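Local coordinates for hypothetical protein aq_1447 (Aquifex aeolicus, PDB 1YVU) that cleaves target RNA as a DNA-guided, divalent-metal-dependent endonuclease, using short single-stranded DNA guides to select complementary strands, at residues 533-538 and 694-699; 512-517 and 688-693; 25-30 and 80-85; 43-48 and 67-72; 156-161 and 285-290. One frame throughout, in Å; residues are numbered along the deposited sequence.

Interaction 1: 533-538 and 694-699; sequences LTSYPA and EPIKKE
An antiparallel strand pair sets Leu533 across from Lys698 and Thr534 across from Lys697, the two short axes running 4.7 Å apart at 166°. Leu533 and Lys698 make the hydrogen-bonded pair: Leu533 N gives to Lys698 O at 2.8 Å, and Lys698 N gives to Leu533 O at 2.8 Å, each donor lying close to the line of the carbonyl it meets. Thr534 and Lys697 are the non-hydrogen-bonded pair. Beyond them Ser535 N reaches Ile696 O at 2.9 Å, from well above that carbonyl's plane. In the RNase H fold of the PIWI domain this pairing adds 697-700 as an outermost strand beside 528-536, whose other side is bonded to strand 515-522. Leu533 lies on the face it shares with Lys698; with CG anti to the backbone nitrogen (chi1 -177°), Leu533 CG comes 4.3 Å from Ile696 CD1, and Ile685 and Met689 of helix 682-690 also pack on Leu533. On the opposite face, Thr534 CG2 sits 4.0 Å above one face of the Tyr536 ring, offset toward the rim. Ile696 CD1 also meets Ser535 CB at 3.8 Å, while Ser535 OG makes a weak hydrogen bond to Asn514 OD1.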
# COMPACT_ATOMS: atom_id res chain seq x y z
N LEU A 533 12.91 -15.55 5.03
CA LEU A 533 13.05 -14.75 3.85
C LEU A 533 13.69 -15.60 2.76
O LEU A 533 14.81 -16.06 2.93
CB LEU A 533 13.91 -13.55 4.22
CG LEU A 533 14.24 -12.44 3.24
CD1 LEU A 533 13.00 -11.91 2.56
CD2 LEU A 533 14.94 -11.32 4.01
N THR A 534 12.95 -15.85 1.67
CA THR A 534 13.46 -16.65 0.57
C THR A 534 13.11 -16.01 -0.74
O THR A 534 12.02 -15.46 -0.90
CB THR A 534 12.78 -18.03 0.48
OG1 THR A 534 12.51 -18.52 1.78
CG2 THR A 534 13.66 -19.06 -0.25
N SER A 535 14.05 -16.14 -1.69
CA SER A 535 13.85 -15.68 -3.06
C SER A 535 13.48 -16.98 -3.76
O SER A 535 14.01 -18.04 -3.43
CB SER A 535 15.15 -15.13 -3.64
OG SER A 535 14.91 -14.22 -4.71
N TYR A 536 12.51 -16.92 -4.66
CA TYR A 536 12.04 -18.09 -5.37
C TYR A 536 12.22 -17.98 -6.88
O TYR A 536 12.08 -16.87 -7.43
CB TYR A 536 10.56 -18.32 -5.02
CG TYR A 536 10.29 -18.89 -3.65
CD1 TYR A 536 9.79 -18.08 -2.61
CD2 TYR A 536 10.53 -20.26 -3.38
CE1 TYR A 536 9.55 -18.61 -1.34
CE2 TYR A 536 10.30 -20.81 -2.11
CZ TYR A 536 9.81 -19.99 -1.10
OH TYR A 536 9.53 -20.56 0.11
N PRO A 537 12.53 -19.12 -7.58
CA PRO A 537 12.75 -19.18 -9.06
C PRO A 537 11.47 -18.96 -9.91
O PRO A 537 10.42 -18.58 -9.40
CB PRO A 537 13.29 -20.61 -9.26
CG PRO A 537 13.91 -20.95 -7.98
CD PRO A 537 12.93 -20.41 -6.98
N ALA A 538 11.58 -19.25 -11.22
CA ALA A 538 10.45 -19.07 -12.14
C ALA A 538 9.63 -20.31 -12.52
O ALA A 538 10.06 -21.10 -13.37
CB ALA A 538 10.92 -18.33 -13.41
N GLU A 694 21.61 -11.83 -6.06
CA GLU A 694 21.71 -13.16 -5.50
C GLU A 694 20.43 -13.53 -4.79
O GLU A 694 19.69 -12.65 -4.33
CB GLU A 694 22.87 -13.22 -4.53
CG GLU A 694 24.13 -12.72 -5.14
CD GLU A 694 25.33 -13.37 -4.57
OE1 GLU A 694 25.33 -14.62 -4.47
OE2 GLU A 694 26.28 -12.65 -4.27
N PRO A 695 20.10 -14.83 -4.78
CA PRO A 695 18.89 -15.26 -4.10
C PRO A 695 19.17 -15.50 -2.63
O PRO A 695 20.31 -15.77 -2.25
CB PRO A 695 18.58 -16.59 -4.78
CG PRO A 695 19.28 -16.51 -6.06
CD PRO A 695 20.57 -15.88 -5.67
N ILE A 696 18.14 -15.37 -1.81
CA ILE A 696 18.25 -15.60 -0.38
C ILE A 696 17.42 -16.79 0.00
O ILE A 696 16.53 -17.24 -0.72
CB ILE A 696 17.77 -14.40 0.53
CG1 ILE A 696 17.39 -13.16 -0.28
CG2 ILE A 696 18.82 -14.10 1.57
CD1 ILE A 696 15.95 -13.07 -0.60
N LYS A 697 17.76 -17.29 1.18
CA LYS A 697 17.12 -18.40 1.85
C LYS A 697 17.72 -18.15 3.24
O LYS A 697 18.88 -18.50 3.48
CB LYS A 697 17.55 -19.77 1.29
CG LYS A 697 16.78 -20.94 1.91
CD LYS A 697 17.66 -22.20 2.01
CE LYS A 697 17.09 -23.26 2.97
NZ LYS A 697 17.21 -22.91 4.42
N LYS A 698 16.99 -17.38 4.06
CA LYS A 698 17.41 -17.07 5.42
C LYS A 698 16.28 -17.18 6.40
O LYS A 698 15.13 -16.85 6.13
CB LYS A 698 18.03 -15.67 5.55
CG LYS A 698 19.07 -15.59 6.69
CD LYS A 698 19.28 -14.16 7.20
CE LYS A 698 20.63 -14.01 7.95
NZ LYS A 698 21.02 -12.57 8.23
N GLU A 699 16.67 -17.56 7.60
CA GLU A 699 15.80 -17.75 8.72
C GLU A 699 16.48 -17.05 9.91
O GLU A 699 17.71 -17.03 10.01
CB GLU A 699 15.68 -19.26 8.98
CG GLU A 699 14.59 -19.67 9.95
CD GLU A 699 14.77 -21.07 10.46
OE1 GLU A 699 14.84 -22.02 9.65
OE2 GLU A 699 14.82 -21.22 11.70

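Interaction 2: 512-517 and 688-693; sequences TVNAVA and LMLRGI
Val516 and Leu690 bring the two backbones nearest, with 6.2 Å between their CA atoms, where the C-terminal part of helix 682-690 lies against strand 515-522. This is helix-on-sheet packing in the RNase H fold of the PIWI domain, held by apolar side chains without a hydrogen bond across it. The same helix carries Asp683, which with Asp502 binds the calcium ion, and the Leu690 side chain is about 8 Å from that ion. Val516 works as a fork. Its CG1, turned anti to the backbone N (chi1 177°), meets Met689 CB at 3.8 Å, and its CG2 meets Leu690 CD2 at 3.7 Å, the valine and leucine side chains lying alongside each other and pointing opposite ways. Met689, a selenomethionine, then bends at chi2 and leads away toward Leu533 and Ile696. Leu690 CD2 continues over the strand backbone, 3.9 Å from Ala515 CA. Asn514 closes the row: its OD1 takes a weak bond from Ala515 N, and its ND2 lies 4.0 Å from Leu690 CD2.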
# COMPACT_ATOMS: atom_id res chain seq x y z
N THR A 512 5.51 -14.86 -14.16
CA THR A 512 6.47 -14.55 -13.09
C THR A 512 7.90 -15.10 -13.17
O THR A 512 8.13 -16.32 -13.15
CB THR A 512 5.91 -14.90 -11.67
OG1 THR A 512 4.54 -14.52 -11.55
CG2 THR A 512 6.70 -14.18 -10.59
N VAL A 513 8.83 -14.14 -13.13
CA VAL A 513 10.27 -14.37 -13.18
C VAL A 513 10.84 -14.57 -11.76
O VAL A 513 11.03 -15.70 -11.31
CB VAL A 513 10.94 -13.18 -13.92
CG1 VAL A 513 12.48 -13.29 -13.92
CG2 VAL A 513 10.43 -13.14 -15.35
N ASN A 514 11.10 -13.46 -11.06
CA ASN A 514 11.63 -13.51 -9.71
C ASN A 514 10.52 -13.18 -8.70
O ASN A 514 9.55 -12.47 -9.02
CB ASN A 514 12.84 -12.56 -9.58
CG ASN A 514 13.64 -12.79 -8.28
OD1 ASN A 514 13.51 -13.82 -7.60
ND2 ASN A 514 14.51 -11.83 -7.96
N ALA A 515 10.67 -13.76 -7.50
CA ALA A 515 9.75 -13.61 -6.37
C ALA A 515 10.47 -13.81 -5.04
O ALA A 515 11.35 -14.65 -4.92
CB ALA A 515 8.59 -14.61 -6.45
N VAL A 516 10.08 -13.01 -4.06
CA VAL A 516 10.63 -13.07 -2.71
C VAL A 516 9.44 -13.15 -1.74
O VAL A 516 8.46 -12.40 -1.88
CB VAL A 516 11.47 -11.78 -2.38
CG1 VAL A 516 11.97 -11.82 -0.94
CG2 VAL A 516 12.67 -11.63 -3.33
N ALA A 517 9.56 -14.05 -0.75
CA ALA A 517 8.54 -14.24 0.30
C ALA A 517 9.13 -13.94 1.65
O ALA A 517 10.20 -14.47 2.00
CB ALA A 517 8.01 -15.67 0.31
N LEU A 688 12.91 -5.10 -1.72
CA LEU A 688 14.33 -4.76 -1.61
C LEU A 688 15.21 -5.94 -2.03
O LEU A 688 16.24 -5.79 -2.70
CB LEU A 688 14.62 -4.37 -0.15
CG LEU A 688 15.98 -3.82 0.26
CD1 LEU A 688 16.19 -2.41 -0.21
CD2 LEU A 688 16.09 -3.88 1.73
N MSE A 689 14.77 -7.13 -1.62
CA MSE A 689 15.48 -8.36 -1.91
C MSE A 689 15.33 -8.74 -3.37
O MSE A 689 16.23 -9.37 -3.93
CB MSE A 689 15.01 -9.48 -0.97
CG MSE A 689 15.24 -9.23 0.53
SE MSE A 689 16.98 -8.50 1.04
CE MSE A 689 16.50 -7.61 2.69
N LEU A 690 14.22 -8.32 -3.98
CA LEU A 690 13.91 -8.52 -5.42
C LEU A 690 14.93 -7.78 -6.32
O LEU A 690 15.35 -8.29 -7.37
CB LEU A 690 12.50 -7.97 -5.75
CG LEU A 690 11.20 -8.76 -5.57
CD1 LEU A 690 10.02 -7.89 -5.98
CD2 LEU A 690 11.25 -10.05 -6.39
N ARG A 691 15.33 -6.58 -5.88
CA ARG A 691 16.32 -5.72 -6.54
C ARG A 691 17.75 -6.31 -6.39
O ARG A 691 18.72 -5.68 -6.78
CB ARG A 691 16.30 -4.30 -5.91
CG ARG A 691 14.97 -3.56 -6.03
CD ARG A 691 14.99 -2.14 -5.45
NE ARG A 691 13.70 -1.48 -5.72
CZ ARG A 691 13.51 -0.16 -5.85
NH1 ARG A 691 14.52 0.70 -5.73
NH2 ARG A 691 12.30 0.30 -6.17
N GLY A 692 17.85 -7.49 -5.79
CA GLY A 692 19.12 -8.17 -5.60
C GLY A 692 19.64 -8.85 -6.85
O GLY A 692 19.03 -8.78 -7.91
N ILE A 693 20.79 -9.49 -6.72
CA ILE A 693 21.45 -10.19 -7.81
C ILE A 693 21.54 -11.63 -7.37
O ILE A 693 21.58 -12.54 -8.18
CB ILE A 693 22.84 -9.57 -8.04
CG1 ILE A 693 22.73 -8.50 -9.11
CG2 ILE A 693 23.93 -10.58 -8.38
CD1 ILE A 693 23.83 -7.49 -9.00

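Interaction 3: 25-30 and 80-85; sequences KPTHEI and LKRVGE
Leu80 is folded against Thr27 and His28 where strand 25-26 forms one edge of the three-stranded antiparallel sheet of the N-terminal domain. From the backbone outward, Leu80 CB lies 4.1 Å from His28 NE2 and Leu80 CG 3.3 Å from Thr27 OG1. Leu80 CD1 lies 4.1 Å from Thr27 OG1, on the side where Leu68 packs, and Leu80 CD2 touches both that hydroxyl and the imidazole, 3.5 Å from His28 NE2. The ring is fixed from the main chain: Leu80 N gives a nearly straight bond (170°) to His28 NE2 at 2.8 Å, lying in the ring plane. Reduced to an alanine, Leu80 would keep that N-H but would probably leave Thr27 and the His28 ring without the branch that touches both. Thr27 N gives a separate hydrogen bond to Leu80 O at 3.2 Å. Farther along, Lys25 and Arg82 are the hydrogen-bonded pair of the strands, with Pro26 and Lys81 the non-hydrogen-bonded pair beside them. Arg82 bends at chi3, and Thr27 CG2 rests 3.6 Å above the plane of its guanidinium, toward the rim.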
# COMPACT_ATOMS: atom_id res chain seq x y z
N LYS A 25 -25.97 -10.67 -23.75
CA LYS A 25 -25.21 -11.85 -23.30
C LYS A 25 -24.33 -12.31 -24.48
O LYS A 25 -24.79 -12.22 -25.64
CB LYS A 25 -26.16 -12.98 -22.85
CG LYS A 25 -25.55 -13.93 -21.80
CD LYS A 25 -26.15 -15.34 -21.88
CE LYS A 25 -25.56 -16.26 -20.82
NZ LYS A 25 -26.03 -17.66 -20.97
N PRO A 26 -23.05 -12.73 -24.23
CA PRO A 26 -22.18 -13.17 -25.34
C PRO A 26 -22.64 -14.48 -25.96
O PRO A 26 -23.37 -15.26 -25.34
CB PRO A 26 -20.82 -13.35 -24.67
CG PRO A 26 -20.89 -12.43 -23.49
CD PRO A 26 -22.26 -12.69 -22.98
N THR A 27 -22.25 -14.69 -27.22
CA THR A 27 -22.62 -15.94 -27.87
C THR A 27 -21.50 -16.97 -27.62
O THR A 27 -21.66 -18.16 -27.89
CB THR A 27 -22.90 -15.75 -29.38
OG1 THR A 27 -23.25 -14.38 -29.63
CG2 THR A 27 -24.08 -16.60 -29.83
N HIS A 28 -20.41 -16.48 -27.04
CA HIS A 28 -19.23 -17.29 -26.70
C HIS A 28 -19.20 -17.61 -25.19
O HIS A 28 -20.24 -17.90 -24.61
CB HIS A 28 -17.91 -16.61 -27.10
CG HIS A 28 -18.03 -15.47 -28.07
ND1 HIS A 28 -17.40 -15.47 -29.29
CD2 HIS A 28 -18.60 -14.24 -27.93
CE1 HIS A 28 -17.57 -14.29 -29.87
NE2 HIS A 28 -18.29 -13.54 -29.07
N GLU A 29 -18.01 -17.50 -24.58
CA GLU A 29 -17.76 -17.81 -23.16
C GLU A 29 -17.47 -16.65 -22.17
O GLU A 29 -17.51 -15.47 -22.52
CB GLU A 29 -16.59 -18.82 -23.05
CG GLU A 29 -16.67 -20.08 -23.91
CD GLU A 29 -15.35 -20.85 -23.97
OE1 GLU A 29 -14.27 -20.24 -23.79
OE2 GLU A 29 -15.39 -22.07 -24.22
N ILE A 30 -17.15 -17.05 -20.93
CA ILE A 30 -16.83 -16.16 -19.81
C ILE A 30 -15.30 -16.09 -19.65
O ILE A 30 -14.65 -17.14 -19.55
CB ILE A 30 -17.43 -16.71 -18.44
CG1 ILE A 30 -18.61 -17.67 -18.67
CG2 ILE A 30 -17.86 -15.54 -17.55
CD1 ILE A 30 -19.01 -18.53 -17.44
N LEU A 80 -18.96 -10.90 -29.73
CA LEU A 80 -20.33 -10.61 -30.12
C LEU A 80 -21.31 -10.93 -28.99
O LEU A 80 -21.09 -11.84 -28.18
CB LEU A 80 -20.71 -11.25 -31.47
CG LEU A 80 -21.51 -12.54 -31.72
CD1 LEU A 80 -22.09 -12.52 -33.09
CD2 LEU A 80 -20.64 -13.77 -31.59
N LYS A 81 -22.30 -10.06 -28.87
CA LYS A 81 -23.34 -10.17 -27.86
C LYS A 81 -24.64 -9.57 -28.35
O LYS A 81 -24.62 -8.53 -29.02
CB LYS A 81 -22.90 -9.52 -26.54
CG LYS A 81 -21.91 -8.43 -26.70
CD LYS A 81 -21.39 -8.00 -25.41
CE LYS A 81 -21.02 -6.58 -25.60
NZ LYS A 81 -22.28 -5.80 -25.84
N ARG A 82 -25.74 -10.25 -28.03
CA ARG A 82 -27.09 -9.83 -28.44
C ARG A 82 -28.12 -9.85 -27.29
O ARG A 82 -27.74 -9.60 -26.17
CB ARG A 82 -27.55 -10.65 -29.68
CG ARG A 82 -27.03 -12.10 -29.79
CD ARG A 82 -27.33 -12.75 -31.17
NE ARG A 82 -26.15 -13.39 -31.78
CZ ARG A 82 -26.16 -14.48 -32.54
NH1 ARG A 82 -27.29 -15.11 -32.83
NH2 ARG A 82 -25.01 -14.98 -33.00
N VAL A 83 -29.41 -10.16 -27.58
CA VAL A 83 -30.60 -10.23 -26.66
C VAL A 83 -31.27 -8.87 -26.43
O VAL A 83 -30.75 -7.83 -26.86
CB VAL A 83 -30.35 -10.98 -25.25
CG1 VAL A 83 -31.70 -11.27 -24.50
CG2 VAL A 83 -29.61 -12.30 -25.44
N GLY A 84 -32.46 -8.93 -25.82
CA GLY A 84 -33.25 -7.75 -25.49
C GLY A 84 -33.69 -7.68 -24.03
O GLY A 84 -33.37 -8.55 -23.22
N GLU A 85 -34.51 -6.66 -23.77
CA GLU A 85 -35.12 -6.25 -22.48
C GLU A 85 -35.49 -7.10 -21.27
O GLU A 85 -35.82 -8.29 -21.36
CB GLU A 85 -36.31 -5.34 -22.78
CG GLU A 85 -35.91 -3.95 -23.23
CD GLU A 85 -36.85 -3.38 -24.27
OE1 GLU A 85 -38.09 -3.39 -24.04
OE2 GLU A 85 -36.34 -2.91 -25.32

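Interaction 4: 43-48 and 67-72; sequences FLQTGL and TLYLTL
Thr46 and Tyr69 cross at about a right angle, the tyrosine ring reaching from the strand to the end of the helix with the Thr46 backbone N lying in its plane at the edge. Thr46 OG1 stands 3.1 Å from Tyr69 CE2, approaching the ring obliquely; its established polar partner is Val42 O, one turn back in the helix. Gln45 CB comes to the same ring atom, Tyr69 CE2, at 3.7 Å and also obliquely. From there the glutamine departs from the ring: CG is turned anti to the carbonyl carbon (chi1 -81°) and the chain runs out extended, slanting across Thr71, whose CG2 is 3.5 Å from Gln45 NE2. At its tip Gln45 NE2 makes a weak hydrogen bond to Leu70 O at 3.5 Å. With an alanine in place of Tyr69, Thr46 and the base of Gln45 would probably lose the surface they pack on, opening a gap between helix and strand. In the N-terminal domain this contact joins helix 32-46 to strand 69-72, an outer strand of the small antiparallel sheet. Tyr69 also meets Phe24 and Val63, Thr71 packs back on Val38 and Arg41 of the same helix, and strand 78-82 pairs with the strand's inner side.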
# COMPACT_ATOMS: atom_id res chain seq x y z
N PHE A 43 -20.38 -0.14 -22.67
CA PHE A 43 -20.75 1.21 -22.30
C PHE A 43 -20.25 2.23 -23.38
O PHE A 43 -20.95 3.19 -23.68
CB PHE A 43 -20.21 1.46 -20.87
CG PHE A 43 -20.07 2.92 -20.47
CD1 PHE A 43 -21.19 3.80 -20.49
CD2 PHE A 43 -18.80 3.42 -20.11
CE1 PHE A 43 -21.04 5.17 -20.16
CE2 PHE A 43 -18.64 4.79 -19.77
CZ PHE A 43 -19.76 5.66 -19.80
N LEU A 44 -19.11 1.97 -24.01
CA LEU A 44 -18.58 2.88 -25.04
C LEU A 44 -19.37 2.94 -26.35
O LEU A 44 -19.69 4.03 -26.83
CB LEU A 44 -17.12 2.56 -25.35
CG LEU A 44 -16.01 2.85 -24.32
CD1 LEU A 44 -14.69 2.65 -25.04
CD2 LEU A 44 -16.10 4.26 -23.76
N GLN A 45 -19.69 1.75 -26.90
CA GLN A 45 -20.45 1.60 -28.16
C GLN A 45 -21.92 1.97 -28.05
O GLN A 45 -22.50 2.56 -28.98
CB GLN A 45 -20.31 0.18 -28.70
CG GLN A 45 -19.01 -0.04 -29.45
CD GLN A 45 -19.09 -1.16 -30.48
OE1 GLN A 45 -20.09 -1.30 -31.20
NE2 GLN A 45 -18.02 -1.94 -30.58
N THR A 46 -22.49 1.67 -26.88
CA THR A 46 -23.88 1.96 -26.53
C THR A 46 -24.01 3.44 -26.18
O THR A 46 -24.67 4.20 -26.90
CB THR A 46 -24.35 1.13 -25.29
OG1 THR A 46 -24.09 -0.26 -25.51
CG2 THR A 46 -25.81 1.27 -25.05
N GLY A 47 -23.37 3.82 -25.09
CA GLY A 47 -23.42 5.19 -24.63
C GLY A 47 -24.28 5.27 -23.39
O GLY A 47 -24.46 6.36 -22.85
N LEU A 48 -24.82 4.13 -22.97
CA LEU A 48 -25.68 4.06 -21.79
C LEU A 48 -24.98 3.27 -20.70
O LEU A 48 -24.36 2.24 -20.99
CB LEU A 48 -27.01 3.35 -22.13
CG LEU A 48 -27.99 3.93 -23.16
CD1 LEU A 48 -28.91 2.85 -23.65
CD2 LEU A 48 -28.78 5.10 -22.60
N THR A 67 -29.08 -4.76 -32.46
CA THR A 67 -29.13 -6.18 -32.79
C THR A 67 -27.93 -6.83 -32.11
O THR A 67 -28.07 -7.34 -30.99
CB THR A 67 -29.11 -6.42 -34.35
OG1 THR A 67 -29.85 -5.38 -35.00
CG2 THR A 67 -29.77 -7.76 -34.70
N LEU A 68 -26.77 -6.73 -32.75
CA LEU A 68 -25.51 -7.31 -32.27
C LEU A 68 -24.44 -6.28 -31.95
O LEU A 68 -24.38 -5.21 -32.57
CB LEU A 68 -24.93 -8.28 -33.30
CG LEU A 68 -25.78 -9.49 -33.66
CD1 LEU A 68 -26.14 -9.43 -35.13
CD2 LEU A 68 -25.03 -10.73 -33.34
N TYR A 69 -23.62 -6.61 -30.96
CA TYR A 69 -22.53 -5.77 -30.51
C TYR A 69 -21.21 -6.48 -30.77
O TYR A 69 -20.96 -7.54 -30.21
CB TYR A 69 -22.70 -5.45 -29.04
CG TYR A 69 -23.43 -4.16 -28.80
CD1 TYR A 69 -24.77 -4.00 -29.21
CD2 TYR A 69 -22.77 -3.05 -28.25
CE1 TYR A 69 -25.45 -2.76 -29.07
CE2 TYR A 69 -23.43 -1.79 -28.10
CZ TYR A 69 -24.77 -1.66 -28.52
OH TYR A 69 -25.43 -0.46 -28.40
N LEU A 70 -20.40 -5.87 -31.63
CA LEU A 70 -19.12 -6.43 -32.03
C LEU A 70 -17.96 -5.64 -31.43
O LEU A 70 -17.22 -4.94 -32.13
CB LEU A 70 -19.03 -6.50 -33.58
CG LEU A 70 -20.18 -7.10 -34.44
CD1 LEU A 70 -20.07 -6.60 -35.87
CD2 LEU A 70 -20.24 -8.63 -34.40
N THR A 71 -17.81 -5.73 -30.12
CA THR A 71 -16.72 -5.05 -29.41
C THR A 71 -15.38 -5.77 -29.61
O THR A 71 -15.32 -7.00 -29.64
CB THR A 71 -17.05 -4.85 -27.87
OG1 THR A 71 -17.41 -6.10 -27.26
CG2 THR A 71 -18.20 -3.88 -27.69
N LEU A 72 -14.33 -5.00 -29.83
CA LEU A 72 -12.99 -5.55 -30.03
C LEU A 72 -12.09 -5.21 -28.84
O LEU A 72 -11.91 -4.04 -28.53
CB LEU A 72 -12.38 -4.96 -31.31
CG LEU A 72 -10.91 -5.25 -31.65
CD1 LEU A 72 -10.81 -6.58 -32.35
CD2 LEU A 72 -10.35 -4.14 -32.54

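Interaction 5: 156-161 and 285-290; sequences HLDLKF and NLIRYI
Ile287 meets two flat groups of the strand, the Asp158 carboxylate and the Leu157 peptide carbonyl. These contacts belong to a helix-on-sheet layer between the two linkers: helix 280-299 of linker L2 lies across strand 153-165 of linker L1, the short axes 8.3 Å apart at 117°. At the carboxylate, Asp158 OD1 accepts the N-H of the next residue, Leu159 N, at 2.8 Å from the anti side and 16° out of the carboxylate plane. The same oxygen has a salt bridge to Arg605, and Ile287 CD1 grazes it at 4.2 Å from Asp158 OD1. At the carbonyl, Leu157 O is met by methyl and methylene groups, the nearest being Ile287 CD1 at 3.7 Å. The strand turns Leu157 and Leu159 to the helix, while the bond from CA to CB of Asp158 points away from it, as expected of successive residues in an extended chain. Leu159, with CG anti to the backbone N (chi1 -177°), spreads its branches between two residues one helical turn apart. Its CD2 slants past Leu286, 3.7 Å from Leu286 CG, while Leu159 CD1 meets Ile290 CD1 at 4.1 Å. Ile290 also touches Phe114 of helix 110-126, which extends the apolar layer. Toward the start of the strand segment, Ile287 turns CG2 to the other leucine, and Leu157 CG packs against Ile287 CG2 at 4.3 Å.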
# COMPACT_ATOMS: atom_id res chain seq x y z
N HIS A 156 -18.07 5.44 -1.07
CA HIS A 156 -16.79 5.77 -0.50
C HIS A 156 -16.25 6.78 -1.52
O HIS A 156 -16.04 6.43 -2.70
CB HIS A 156 -15.90 4.54 -0.43
CG HIS A 156 -14.46 4.84 -0.19
ND1 HIS A 156 -14.03 6.07 0.26
CD2 HIS A 156 -13.35 4.10 -0.40
CE1 HIS A 156 -12.70 6.09 0.30
NE2 HIS A 156 -12.27 4.90 -0.09
N LEU A 157 -16.07 8.01 -1.05
CA LEU A 157 -15.56 9.08 -1.89
C LEU A 157 -14.40 9.83 -1.26
O LEU A 157 -14.48 10.32 -0.14
CB LEU A 157 -16.70 10.03 -2.25
CG LEU A 157 -16.52 11.34 -3.03
CD1 LEU A 157 -15.65 11.20 -4.26
CD2 LEU A 157 -17.89 11.78 -3.44
N ASP A 158 -13.32 9.94 -2.03
CA ASP A 158 -12.13 10.62 -1.57
C ASP A 158 -11.59 11.55 -2.66
O ASP A 158 -12.01 11.49 -3.82
CB ASP A 158 -11.05 9.60 -1.16
CG ASP A 158 -10.20 10.07 0.03
OD1 ASP A 158 -9.98 11.29 0.21
OD2 ASP A 158 -9.75 9.17 0.78
N LEU A 159 -10.64 12.39 -2.23
CA LEU A 159 -9.94 13.36 -3.07
C LEU A 159 -8.47 13.31 -2.72
O LEU A 159 -8.07 13.61 -1.59
CB LEU A 159 -10.49 14.77 -2.82
CG LEU A 159 -9.86 15.83 -3.71
CD1 LEU A 159 -10.47 15.78 -5.10
CD2 LEU A 159 -10.10 17.16 -3.10
N LYS A 160 -7.66 12.87 -3.67
CA LYS A 160 -6.23 12.81 -3.44
C LYS A 160 -5.52 13.68 -4.48
O LYS A 160 -6.17 14.18 -5.40
CB LYS A 160 -5.77 11.34 -3.44
CG LYS A 160 -6.32 10.57 -2.21
CD LYS A 160 -6.10 9.06 -2.21
CE LYS A 160 -6.77 8.45 -0.96
NZ LYS A 160 -6.56 6.98 -0.81
N PHE A 161 -4.24 13.98 -4.28
CA PHE A 161 -3.47 14.81 -5.22
C PHE A 161 -2.32 14.07 -5.86
O PHE A 161 -1.36 13.69 -5.20
CB PHE A 161 -2.95 16.10 -4.58
CG PHE A 161 -4.02 17.10 -4.26
CD1 PHE A 161 -4.61 17.13 -2.98
CD2 PHE A 161 -4.51 17.97 -5.26
CE1 PHE A 161 -5.67 18.01 -2.70
CE2 PHE A 161 -5.58 18.86 -4.98
CZ PHE A 161 -6.16 18.88 -3.70
N ASN A 285 -14.85 18.94 3.80
CA ASN A 285 -15.74 19.95 3.20
C ASN A 285 -15.68 19.98 1.68
O ASN A 285 -16.66 20.34 1.02
CB ASN A 285 -15.48 21.34 3.77
CG ASN A 285 -15.82 21.44 5.26
OD1 ASN A 285 -15.63 22.49 5.85
ND2 ASN A 285 -16.29 20.35 5.86
N LEU A 286 -14.55 19.50 1.16
CA LEU A 286 -14.29 19.41 -0.27
C LEU A 286 -15.05 18.22 -0.80
O LEU A 286 -15.77 18.34 -1.78
CB LEU A 286 -12.80 19.22 -0.53
CG LEU A 286 -12.11 19.94 -1.68
CD1 LEU A 286 -13.07 20.72 -2.56
CD2 LEU A 286 -10.98 20.79 -1.10
N ILE A 287 -14.89 17.07 -0.13
CA ILE A 287 -15.61 15.85 -0.47
C ILE A 287 -17.09 16.23 -0.44
O ILE A 287 -17.80 15.94 -1.40
CB ILE A 287 -15.31 14.74 0.56
CG1 ILE A 287 -13.92 14.18 0.30
CG2 ILE A 287 -16.40 13.64 0.60
CD1 ILE A 287 -13.37 13.47 1.50
N ARG A 288 -17.48 17.01 0.59
CA ARG A 288 -18.87 17.50 0.75
C ARG A 288 -19.24 18.42 -0.40
O ARG A 288 -20.39 18.48 -0.75
CB ARG A 288 -19.09 18.25 2.07
CG ARG A 288 -19.18 17.39 3.33
CD ARG A 288 -19.22 18.26 4.59
NE ARG A 288 -18.97 17.48 5.80
CZ ARG A 288 -19.65 17.61 6.94
NH1 ARG A 288 -20.64 18.49 7.05
NH2 ARG A 288 -19.38 16.80 7.95
N TYR A 289 -18.26 19.08 -1.01
CA TYR A 289 -18.59 19.95 -2.14
C TYR A 289 -18.76 19.12 -3.43
O TYR A 289 -19.60 19.44 -4.26
CB TYR A 289 -17.52 21.05 -2.31
CG TYR A 289 -17.84 22.14 -3.35
CD1 TYR A 289 -18.84 23.12 -3.10
CD2 TYR A 289 -17.13 22.20 -4.57
CE1 TYR A 289 -19.11 24.16 -4.07
CE2 TYR A 289 -17.38 23.23 -5.54
CZ TYR A 289 -18.37 24.20 -5.29
OH TYR A 289 -18.58 25.20 -6.23
N ILE A 290 -18.00 18.03 -3.54
CA ILE A 290 -18.04 17.14 -4.71
C ILE A 290 -19.38 16.41 -4.78
O ILE A 290 -19.97 16.26 -5.86
CB ILE A 290 -16.89 16.10 -4.65
CG1 ILE A 290 -15.57 16.81 -4.40
CG2 ILE A 290 -16.78 15.34 -5.97
CD1 ILE A 290 -14.40 15.91 -4.10

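Along the chain, interactions 3 and 4 come first, then interaction 5, then interactions 1 and 2. Interaction 4 falls within the span of interaction 3; their centres are about 11 Å apart, and they share a small antiparallel sheet of the N-terminal domain through neighbouring strands 69-72 and 78-82. Interaction 5 joins linkers L1 and L2, about 32 Å from interaction 4 between centres. In the PIWI domain, interactions 1 and 2 are interleaved, their centres about 8 Å apart, through adjacent strands 515-522 and 528-536 and the succession of helix 682-690 and strand 697-700. Interactions 3, 4 and 5 thus fall within the PAZ lobe, and interactions 1 and 2 within the PIWI lobe, near the metal site.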